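PDB 6IYH: beta chain from Acipenser persicus, which probably carries oxygen as the beta subunit of a tetrameric haemoglobin, reversibly binding the gas at the iron of its haem group. Local coordinates for residues Asp100-Phe105 with Ala139-Tyr144; Gly23-Val28 with Ser110-Ala115; Arg29-Tyr34 with Ala51-Asn56. All blocks are in the same frame, centred on the assembly; numbering follows the deposited sequence.

How the interactions relate
All three contacts join helices of one globin fold without a hydrogen bond between their paired segments, but their chemistry varies with place. Interactions 2 and 3 are buried and aliphatic, and both use helix 19-33, through its middle and its last turn respectively; their centres lie about 8 and 15 Å from that of the chain. Interaction 1 is partly buried and aromatic, and its touching side chains Phe102 and Leu140 pack directly on the haem. It shares helix 100-117 with interaction 2, and Phe105 CZ touches Ala26 CB at 3.8 Å. Tyr34 of interaction 3 stacks on His104 of interaction 1, while Val28 CG1 of interaction 2 meets Ile53 CG2 of interaction 3 at 3.9 Å.

Interaction 1. Residues Asp100-Phe105 with Ala139-Tyr144. With HEM (protoporphyrin IX containing Fe), chain D.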
loop_
_atom_site.group_PDB
_atom_site.type_symbol
_atom_site.label_atom_id
_atom_site.label_comp_id
_atom_site.label_asym_id
_atom_site.label_seq_id
_atom_site.Cartn_x
_atom_site.Cartn_y
_atom_site.Cartn_z
ATOM N N ASP B 100 7.445 -1.400 -1.476
ATOM C CA ASP B 100 6.532 -0.432 -2.085
ATOM C C ASP B 100 7.200 0.435 -3.105
ATOM O O ASP B 100 6.587 0.849 -4.052
ATOM C CB ASP B 100 5.944 0.500 -1.012
ATOM C CG ASP B 100 4.880 -0.170 -0.180
ATOM O OD1 ASP B 100 4.549 -1.339 -0.406
ATOM O OD2 ASP B 100 4.331 0.514 0.663
ATOM N N ASN B 101 8.504 0.646 -2.971
ATOM C CA ASN B 101 9.215 1.417 -3.943
ATOM C C ASN B 101 9.339 0.736 -5.324
ATOM O O ASN B 101 9.445 1.478 -6.315
ATOM C CB ASN B 101 10.560 1.759 -3.430
ATOM C CG ASN B 101 10.482 2.590 -2.174
ATOM O OD1 ASN B 101 9.946 3.678 -2.226
ATOM N ND2 ASN B 101 11.046 2.100 -1.091
ATOM N N PHE B 102 9.309 -0.595 -5.418
ATOM C CA PHE B 102 9.250 -1.242 -6.739
ATOM C C PHE B 102 7.977 -0.827 -7.500
ATOM O O PHE B 102 8.018 -0.656 -8.730
ATOM C CB PHE B 102 9.305 -2.776 -6.599
ATOM C CG PHE B 102 10.547 -3.274 -5.873
ATOM C CD1 PHE B 102 11.833 -2.760 -6.169
ATOM C CD2 PHE B 102 10.442 -4.262 -4.950
ATOM C CE1 PHE B 102 12.963 -3.237 -5.481
ATOM C CE2 PHE B 102 11.582 -4.737 -4.270
ATOM C CZ PHE B 102 12.802 -4.231 -4.526
ATOM N N GLN B 103 6.853 -0.644 -6.779
ATOM C CA GLN B 103 5.600 -0.210 -7.365
ATOM C C GLN B 103 5.698 1.196 -7.822
ATOM O O GLN B 103 5.202 1.537 -8.919
ATOM C CB GLN B 103 4.426 -0.372 -6.443
ATOM C CG GLN B 103 4.319 -1.834 -6.038
ATOM C CD GLN B 103 3.026 -2.262 -5.368
ATOM O OE1 GLN B 103 2.975 -3.334 -4.691
ATOM N NE2 GLN B 103 1.950 -1.511 -5.612
ATOM N N HIS B 104 6.341 2.037 -7.016
ATOM C CA HIS B 104 6.585 3.395 -7.411
ATOM C C HIS B 104 7.410 3.450 -8.709
ATOM O O HIS B 104 7.104 4.212 -9.641
ATOM C CB HIS B 104 7.284 4.239 -6.327
ATOM C CG HIS B 104 6.469 4.375 -5.084
ATOM N ND1 HIS B 104 5.079 4.404 -5.092
ATOM C CD2 HIS B 104 6.829 4.464 -3.787
ATOM C CE1 HIS B 104 4.643 4.540 -3.855
ATOM N NE2 HIS B 104 5.681 4.621 -3.055
ATOM N N PHE B 105 8.495 2.664 -8.764
ATOM C CA PHE B 105 9.298 2.659 -9.957
ATOM C C PHE B 105 8.502 2.144 -11.195
ATOM O O PHE B 105 8.613 2.713 -12.267
ATOM C CB PHE B 105 10.584 1.844 -9.818
ATOM C CG PHE B 105 11.420 1.912 -11.049
ATOM C CD1 PHE B 105 12.203 3.005 -11.306
ATOM C CD2 PHE B 105 11.263 0.974 -12.073
ATOM C CE1 PHE B 105 13.000 3.073 -12.417
ATOM C CE2 PHE B 105 11.996 1.058 -13.238
ATOM C CZ PHE B 105 12.867 2.093 -13.436
ATOM N N ALA B 139 8.550 -10.536 -8.642
ATOM C CA ALA B 139 9.868 -11.204 -8.618
ATOM C C ALA B 139 10.891 -10.510 -7.703
ATOM O O ALA B 139 11.695 -11.185 -6.995
ATOM C CB ALA B 139 10.415 -11.329 -10.004
ATOM N N LEU B 140 10.898 -9.154 -7.710
ATOM C CA LEU B 140 11.806 -8.417 -6.864
ATOM C C LEU B 140 11.441 -8.474 -5.393
ATOM O O LEU B 140 12.341 -8.415 -4.586
ATOM C CB LEU B 140 11.892 -6.935 -7.298
ATOM C CG LEU B 140 12.670 -6.801 -8.589
ATOM C CD1 LEU B 140 12.548 -5.387 -9.111
ATOM C CD2 LEU B 140 14.147 -7.116 -8.339
ATOM N N SER B 141 10.152 -8.570 -5.095
ATOM C CA SER B 141 9.618 -8.679 -3.700
ATOM C C SER B 141 9.768 -10.112 -3.102
ATOM O O SER B 141 9.681 -10.334 -1.899
ATOM C CB SER B 141 8.170 -8.240 -3.704
ATOM O OG SER B 141 8.062 -6.924 -4.247
ATOM N N LYS B 142 10.076 -11.108 -3.925
ATOM C CA LYS B 142 9.885 -12.509 -3.497
ATOM C C LYS B 142 10.862 -12.942 -2.411
ATOM O O LYS B 142 10.475 -13.584 -1.408
ATOM C CB LYS B 142 9.997 -13.471 -4.694
ATOM C CG LYS B 142 9.632 -14.874 -4.282
ATOM C CD LYS B 142 9.600 -15.809 -5.450
ATOM C CE LYS B 142 8.820 -17.052 -5.059
ATOM N NZ LYS B 142 9.224 -18.189 -5.927
ATOM N N GLU B 143 12.134 -12.595 -2.580
ATOM C CA GLU B 143 13.183 -13.041 -1.612
ATOM C C GLU B 143 13.181 -12.124 -0.357
ATOM O O GLU B 143 14.101 -12.199 0.493
ATOM C CB GLU B 143 14.555 -13.147 -2.250
ATOM C CG GLU B 143 14.523 -13.833 -3.626
ATOM C CD GLU B 143 14.117 -15.297 -3.627
ATOM O OE1 GLU B 143 13.392 -15.715 -4.576
ATOM O OE2 GLU B 143 14.570 -16.026 -2.724
ATOM N N TYR B 144 12.128 -11.283 -0.226
ATOM C CA TYR B 144 11.869 -10.648 1.075
ATOM C C TYR B 144 11.432 -11.732 2.050
ATOM O O TYR B 144 11.536 -11.479 3.241
ATOM C CB TYR B 144 10.967 -9.378 1.001
ATOM C CG TYR B 144 11.714 -8.165 0.399
ATOM C CD1 TYR B 144 12.035 -7.084 1.159
ATOM C CD2 TYR B 144 12.148 -8.165 -0.948
ATOM C CE1 TYR B 144 12.726 -5.965 0.614
ATOM C CE2 TYR B 144 12.830 -7.066 -1.493
ATOM C CZ TYR B 144 13.094 -5.956 -0.702
ATOM O OH TYR B 144 13.827 -4.948 -1.267
HETATM C CHA HEM D . 20.978 -1.790 -8.020
HETATM C CHB HEM D . 17.518 -3.489 -10.883
HETATM C CHC HEM D . 14.261 -0.993 -8.284
HETATM C CHD HEM D . 17.752 0.560 -5.342
HETATM C C1A HEM D . 20.275 -2.476 -8.983
HETATM C C2A HEM D . 20.920 -3.223 -10.017
HETATM C C3A HEM D . 19.974 -3.674 -10.822
HETATM C C4A HEM D . 18.725 -3.199 -10.338
HETATM C CMA HEM D . 20.176 -4.536 -12.069
HETATM C CAA HEM D . 22.404 -3.498 -10.182
HETATM C CBA HEM D . 22.732 -4.839 -9.531
HETATM C CGA HEM D . 24.193 -5.253 -9.652
HETATM O O1A HEM D . 25.106 -4.621 -9.082
HETATM O O2A HEM D . 24.507 -6.257 -10.316
HETATM C C1B HEM D . 16.300 -2.941 -10.429
HETATM C C2B HEM D . 15.018 -3.209 -11.022
HETATM C C3B HEM D . 14.129 -2.440 -10.329
HETATM C C4B HEM D . 14.859 -1.823 -9.229
HETATM C CMB HEM D . 14.660 -4.034 -12.270
HETATM C CAB HEM D . 12.670 -2.247 -10.467
HETATM C CBB HEM D . 11.980 -2.579 -11.572
HETATM C C1C HEM D . 14.885 -0.284 -7.285
HETATM C C2C HEM D . 14.289 0.600 -6.308
HETATM C C3C HEM D . 15.300 1.029 -5.461
HETATM C C4C HEM D . 16.523 0.336 -5.874
HETATM C CMC HEM D . 12.874 1.040 -6.438
HETATM C CAC HEM D . 15.286 2.014 -4.350
HETATM C CBC HEM D . 14.206 2.778 -4.131
HETATM C C1D HEM D . 18.936 0.069 -5.919
HETATM C C2D HEM D . 20.235 0.435 -5.382
HETATM C C3D HEM D . 21.157 -0.246 -6.078
HETATM C C4D HEM D . 20.359 -0.971 -7.069
HETATM C CMD HEM D . 20.495 1.326 -4.164
HETATM C CAD HEM D . 22.672 -0.199 -5.946
HETATM C CBD HEM D . 23.076 1.124 -6.662
HETATM C CGD HEM D . 24.559 1.450 -6.725
HETATM O O1D HEM D . 25.269 1.059 -7.669
HETATM O O2D HEM D . 25.044 2.188 -5.870
HETATM N NA HEM D . 18.962 -2.471 -9.199
HETATM N NB HEM D . 16.153 -2.183 -9.319
HETATM N NC HEM D . 16.220 -0.437 -6.941
HETATM N ND HEM D . 18.981 -0.817 -6.945
HETATM FE FE HEM D . 17.617 -1.505 -8.068
HETATM O O HOH W 1 17.717 0.236 -9.205
#
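An aromatic contact built round Phe102 joins the start of helix 100-117 to the end of helix 123-142, the G and H helices of the globin fold, beside the haem. Leu140 supplies the main apolar partner: its CB sits over the centre of the Phe102 ring, 3.8 Å from the centroid and 13° off the normal, a CH-pi contact. Leu140 CD1 is anti to CA (chi2 171°), which extends the branch to the porphyrin, where it reaches HEM CAB at 3.4 Å. Phe102 meets the haem differently, bringing its edge to the methine bridge, with CD1 3.7 Å from HEM CHC. Both side chains come to the haem from the face opposite water 1, whose O is 2.1 Å from HEM FE. Around the rest of the Phe102 rim lie two groups from the outer part of the contact. Ser141 OG approaches near the ring plane, 3.6 Å from Phe102 CD2, while its hydrogen bond goes to Ile137 O in its own helix. Tyr144 comes from the opposite direction to Phe102, placing its CE2 in the plane of the phenyl ring, 3.8 Å from Phe102 CE2. Its OH comes within 3.5 Å of Phe102 CZ and bonds to Val97 O, so the C-terminal turn is tied to the segment preceding helix 100-117 as well as packed on it. Phe105, one turn along from Phe102, adds its CD2 at 3.7 Å from HEM CBB. The polar side-chain groups thus have partners of their own, while Leu140 CB covers one phenyl face and the side-chain atoms meeting the porphyrin are carbons, with Asn101 O beside a haem methyl; the segments are held by dispersion and shape, and the haem is offered a largely apolar wall.

Interaction 2. Residues Gly23-Val28 with Ser110-Ala115; sequences GAQALV and SIVLAA
Val112 is set against Gln25 and Ala26 where two long helices of the globin fold, 19-33 (helix B) and 100-117 (helix G), pass close together in the protein interior. The tight part lies at Ala26. A small residue here lets the helices approach until the CA atoms of Ala26 and Val112 are 6.1 Å apart, and the valine pushes a methyl right up to the opposing backbone: Val112 CG2 lies 3.7 Å from Ala26 N, nearer than it comes to the alanine methyl, at 4.3 Å from Ala26 CB. The Ala26 methyl has a further neighbour in Phe105, one of the haem-pocket residues, so this point links the helix pair to the pocket.

Toward Gln25 the packing slackens and the residues become partly exposed. The glutamine crosses Val112 at a slant, and Gln25 CB is 3.9 Å from both CG1 and CG2 of Val112. Its chain then runs out extended (chi2 176°), and its amide oxygen ends beside CG1, with no polar partner in segment 110-115. Ala115, a turn farther on, faces the glutamine side but stays beyond contact distance. The outer surfaces of both helices continue into the assembly, where Val28, Ile111, Ala114 and Ala115 pack on a neighbouring subunit. Val112 also touches Val22 and Arg29 of helix 19-33, and an alanine in its place, lacking both outer methyls, would probably open a gap over the Ala26 backbone and leave the Gln25 chain freer to turn. On the loose side, the last atom to touch is the amide oxygen, Gln25 OE1, 3.8 Å from Val112 CG1.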
loop_
_atom_site.group_PDB
_atom_site.type_symbol
_atom_site.label_atom_id
_atom_site.label_comp_id
_atom_site.label_asym_id
_atom_site.label_seq_id
_atom_site.Cartn_x
_atom_site.Cartn_y
_atom_site.Cartn_z
ATOM N N GLY B 23 15.288 4.698 -19.336
ATOM C CA GLY B 23 15.777 4.295 -18.007
ATOM C C GLY B 23 16.170 5.533 -17.198
ATOM O O GLY B 23 15.765 5.629 -16.029
ATOM N N ALA B 24 16.886 6.481 -17.789
ATOM C CA ALA B 24 17.201 7.725 -17.100
ATOM C C ALA B 24 15.905 8.449 -16.685
ATOM O O ALA B 24 15.764 8.955 -15.529
ATOM C CB ALA B 24 18.059 8.652 -17.953
ATOM N N GLN B 25 14.974 8.588 -17.625
ATOM C CA GLN B 25 13.687 9.316 -17.344
ATOM C C GLN B 25 12.915 8.672 -16.208
ATOM O O GLN B 25 12.382 9.408 -15.340
ATOM C CB GLN B 25 12.805 9.457 -18.531
ATOM C CG GLN B 25 13.419 10.346 -19.562
ATOM C CD GLN B 25 12.605 10.450 -20.831
ATOM O OE1 GLN B 25 11.351 10.396 -20.804
ATOM N NE2 GLN B 25 13.299 10.787 -21.935
ATOM N N ALA B 26 12.836 7.329 -16.200
ATOM C CA ALA B 26 12.143 6.633 -15.191
ATOM C C ALA B 26 12.797 6.797 -13.804
ATOM O O ALA B 26 12.061 7.086 -12.785
ATOM C CB ALA B 26 12.022 5.110 -15.527
ATOM N N LEU B 27 14.126 6.688 -13.745
ATOM C CA LEU B 27 14.759 6.848 -12.423
ATOM C C LEU B 27 14.708 8.307 -11.945
ATOM O O LEU B 27 14.600 8.550 -10.737
ATOM C CB LEU B 27 16.203 6.376 -12.498
ATOM C CG LEU B 27 16.920 6.347 -11.164
ATOM C CD1 LEU B 27 16.218 5.545 -10.133
ATOM C CD2 LEU B 27 18.348 5.771 -11.353
ATOM N N VAL B 28 14.830 9.284 -12.864
ATOM C CA VAL B 28 14.673 10.665 -12.516
ATOM C C VAL B 28 13.334 10.904 -11.833
ATOM O O VAL B 28 13.255 11.566 -10.772
ATOM C CB VAL B 28 14.839 11.618 -13.710
ATOM C CG1 VAL B 28 14.480 13.019 -13.335
ATOM C CG2 VAL B 28 16.285 11.551 -14.167
ATOM N N SER B 110 5.826 3.026 -16.488
ATOM C CA SER B 110 4.620 3.104 -17.343
ATOM C C SER B 110 4.361 4.511 -17.864
ATOM O O SER B 110 4.047 4.721 -19.035
ATOM C CB SER B 110 3.396 2.554 -16.615
ATOM O OG SER B 110 2.288 2.496 -17.445
ATOM N N ILE B 111 4.453 5.491 -16.967
ATOM C CA ILE B 111 4.384 6.919 -17.329
ATOM C C ILE B 111 5.390 7.304 -18.379
ATOM O O ILE B 111 5.043 7.958 -19.321
ATOM C CB ILE B 111 4.423 7.814 -16.058
ATOM C CG1 ILE B 111 3.140 7.656 -15.276
ATOM C CG2 ILE B 111 4.690 9.260 -16.320
ATOM C CD1 ILE B 111 3.083 8.160 -13.819
ATOM N N VAL B 112 6.635 6.924 -18.202
ATOM C CA VAL B 112 7.639 7.220 -19.193
ATOM C C VAL B 112 7.294 6.538 -20.574
ATOM O O VAL B 112 7.547 7.165 -21.623
ATOM C CB VAL B 112 9.029 6.852 -18.695
ATOM C CG1 VAL B 112 10.063 6.947 -19.828
ATOM C CG2 VAL B 112 9.443 7.781 -17.618
ATOM N N LEU B 113 6.835 5.295 -20.553
ATOM C CA LEU B 113 6.507 4.626 -21.813
ATOM C C LEU B 113 5.355 5.399 -22.462
ATOM O O LEU B 113 5.387 5.631 -23.641
ATOM C CB LEU B 113 6.078 3.187 -21.628
ATOM C CG LEU B 113 7.189 2.280 -21.118
ATOM C CD1 LEU B 113 6.663 0.910 -20.849
ATOM C CD2 LEU B 113 8.381 2.225 -22.055
ATOM N N ALA B 114 4.330 5.772 -21.690
ATOM C CA ALA B 114 3.224 6.660 -22.239
ATOM C C ALA B 114 3.751 7.929 -22.878
ATOM O O ALA B 114 3.378 8.315 -24.019
ATOM C CB ALA B 114 2.234 6.980 -21.136
ATOM N N ALA B 115 4.628 8.638 -22.166
ATOM C CA ALA B 115 5.215 9.901 -22.671
ATOM C C ALA B 115 6.030 9.657 -23.964
ATOM O O ALA B 115 5.970 10.504 -24.903
ATOM C CB ALA B 115 6.056 10.571 -21.590
#

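Interaction 3. Residues Arg29-Tyr34 with Ala51-Asn56; sequences RLLVVY and AAIAGN
Ile53 reaches across to the last turn of helix 19-33, where its CD1 meets both Leu31 and Val32 and its CG2 meets Leu31. Its longer arm is stretched out: CG1 lies opposite the carbonyl carbon (chi1 -69°) and CD1 continues nearly straight (chi2 162°), which carries the terminal methyl into the angle between the two neighbours. There Ile53 CD1 is 3.9 Å from Leu31 CB and 3.8 Å from Val32 CG2. The shorter branch stays with the leucine, Ile53 CG2 lying 4.1 Å from both CB and CD1 of Leu31. In both pairs the side chains pass each other at an oblique angle, and Ile53 brings by far the most surface to the contact. In globin terms this is helix B meeting the short helix D, 50-55, an element that haemoglobin beta chains have and alpha chains lack. The join is wholly aliphatic except for Leu31 O, which lies 3.9 Å from Ile53 CD1 and takes its hydrogen bond from Gln38 NE2. Leu31 itself also packs on Phe41, with the haem about 7 Å from its side chain, whereas Val32 also packs on an apolar side chain of a neighbouring subunit. Farther along, Asn56 is the N-cap of helix 57-75, its OD1 accepting from Val59 N, and Ala54 O bonds to His60 NE2 of that same helix.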
loop_
_atom_site.group_PDB
_atom_site.type_symbol
_atom_site.label_atom_id
_atom_site.label_comp_id
_atom_site.label_asym_id
_atom_site.label_seq_id
_atom_site.Cartn_x
_atom_site.Cartn_y
_atom_site.Cartn_z
ATOM N N ARG B 29 12.288 10.407 -12.476
ATOM C CA ARG B 29 10.973 10.513 -11.914
ATOM C C ARG B 29 10.857 9.851 -10.588
ATOM O O ARG B 29 10.247 10.450 -9.692
ATOM C CB ARG B 29 9.865 10.077 -12.884
ATOM C CG ARG B 29 9.716 11.054 -14.096
ATOM C CD ARG B 29 8.741 10.484 -15.111
ATOM N NE ARG B 29 8.793 11.316 -16.303
ATOM C CZ ARG B 29 8.058 12.418 -16.458
ATOM N NH1 ARG B 29 7.133 12.778 -15.562
ATOM N NH2 ARG B 29 8.230 13.152 -17.532
ATOM N N LEU B 30 11.453 8.658 -10.393
ATOM C CA LEU B 30 11.396 8.025 -9.132
ATOM C C LEU B 30 11.971 8.961 -8.052
ATOM O O LEU B 30 11.408 9.176 -6.973
ATOM C CB LEU B 30 12.130 6.684 -9.112
ATOM C CG LEU B 30 12.132 6.003 -7.771
ATOM C CD1 LEU B 30 10.787 5.433 -7.438
ATOM C CD2 LEU B 30 13.212 4.966 -7.699
ATOM N N LEU B 31 13.149 9.482 -8.336
ATOM C CA LEU B 31 13.883 10.291 -7.333
ATOM C C LEU B 31 13.256 11.675 -7.066
ATOM O O LEU B 31 13.354 12.197 -5.901
ATOM C CB LEU B 31 15.336 10.435 -7.785
ATOM C CG LEU B 31 16.136 9.141 -7.844
ATOM C CD1 LEU B 31 17.482 9.471 -8.493
ATOM C CD2 LEU B 31 16.337 8.593 -6.448
ATOM N N VAL B 32 12.588 12.240 -8.068
ATOM C CA VAL B 32 11.898 13.511 -7.889
ATOM C C VAL B 32 10.524 13.285 -7.224
ATOM O O VAL B 32 10.166 14.067 -6.263
ATOM C CB VAL B 32 11.741 14.286 -9.229
ATOM C CG1 VAL B 32 10.781 15.480 -9.061
ATOM C CG2 VAL B 32 13.131 14.695 -9.725
ATOM N N VAL B 33 9.734 12.331 -7.703
ATOM C CA VAL B 33 8.386 12.218 -7.251
ATOM C C VAL B 33 8.315 11.565 -5.860
ATOM O O VAL B 33 7.398 11.825 -5.074
ATOM C CB VAL B 33 7.527 11.454 -8.295
ATOM C CG1 VAL B 33 6.116 11.132 -7.846
ATOM C CG2 VAL B 33 7.511 12.193 -9.637
ATOM N N TYR B 34 9.202 10.587 -5.620
ATOM C CA TYR B 34 9.271 9.858 -4.337
ATOM C C TYR B 34 10.621 10.114 -3.720
ATOM O O TYR B 34 11.438 9.205 -3.601
ATOM C CB TYR B 34 9.063 8.397 -4.674
ATOM C CG TYR B 34 7.824 8.135 -5.476
ATOM C CD1 TYR B 34 6.533 8.059 -4.880
ATOM C CD2 TYR B 34 7.891 8.023 -6.871
ATOM C CE1 TYR B 34 5.391 7.800 -5.675
ATOM C CE2 TYR B 34 6.756 7.822 -7.618
ATOM C CZ TYR B 34 5.527 7.665 -7.040
ATOM O OH TYR B 34 4.379 7.464 -7.897
ATOM N N ALA B 51 16.739 19.521 -10.681
ATOM C CA ALA B 51 17.667 19.870 -11.713
ATOM C C ALA B 51 18.958 19.027 -11.553
ATOM O O ALA B 51 19.505 18.479 -12.590
ATOM C CB ALA B 51 17.996 21.378 -11.622
ATOM N N ALA B 52 19.380 18.896 -10.305
ATOM C CA ALA B 52 20.591 18.079 -9.985
ATOM C C ALA B 52 20.406 16.599 -10.359
ATOM O O ALA B 52 21.272 15.957 -10.930
ATOM C CB ALA B 52 20.919 18.203 -8.534
ATOM N N ILE B 53 19.218 16.073 -10.060
ATOM C CA ILE B 53 18.872 14.697 -10.406
ATOM C C ILE B 53 18.890 14.508 -11.902
ATOM O O ILE B 53 19.553 13.572 -12.452
ATOM C CB ILE B 53 17.503 14.324 -9.821
ATOM C CG1 ILE B 53 17.555 14.222 -8.266
ATOM C CG2 ILE B 53 17.016 13.037 -10.431
ATOM C CD1 ILE B 53 16.210 14.277 -7.571
ATOM N N ALA B 54 18.180 15.387 -12.624
ATOM C CA ALA B 54 18.034 15.223 -14.068
ATOM C C ALA B 54 19.308 15.331 -14.816
ATOM O O ALA B 54 19.485 14.712 -15.819
ATOM C CB ALA B 54 17.032 16.265 -14.596
ATOM N N GLY B 55 20.250 16.099 -14.302
ATOM C CA GLY B 55 21.544 16.171 -14.997
ATOM C C GLY B 55 22.621 15.273 -14.511
ATOM O O GLY B 55 23.751 15.323 -15.013
ATOM N N ASN B 56 22.341 14.473 -13.484
ATOM C CA ASN B 56 23.351 13.639 -12.890
ATOM C C ASN B 56 23.694 12.406 -13.761
ATOM O O ASN B 56 22.922 11.463 -13.896
ATOM C CB ASN B 56 22.851 13.225 -11.486
ATOM C CG ASN B 56 23.878 12.498 -10.686
ATOM O OD1 ASN B 56 24.521 11.606 -11.153
ATOM N ND2 ASN B 56 23.981 12.831 -9.423
#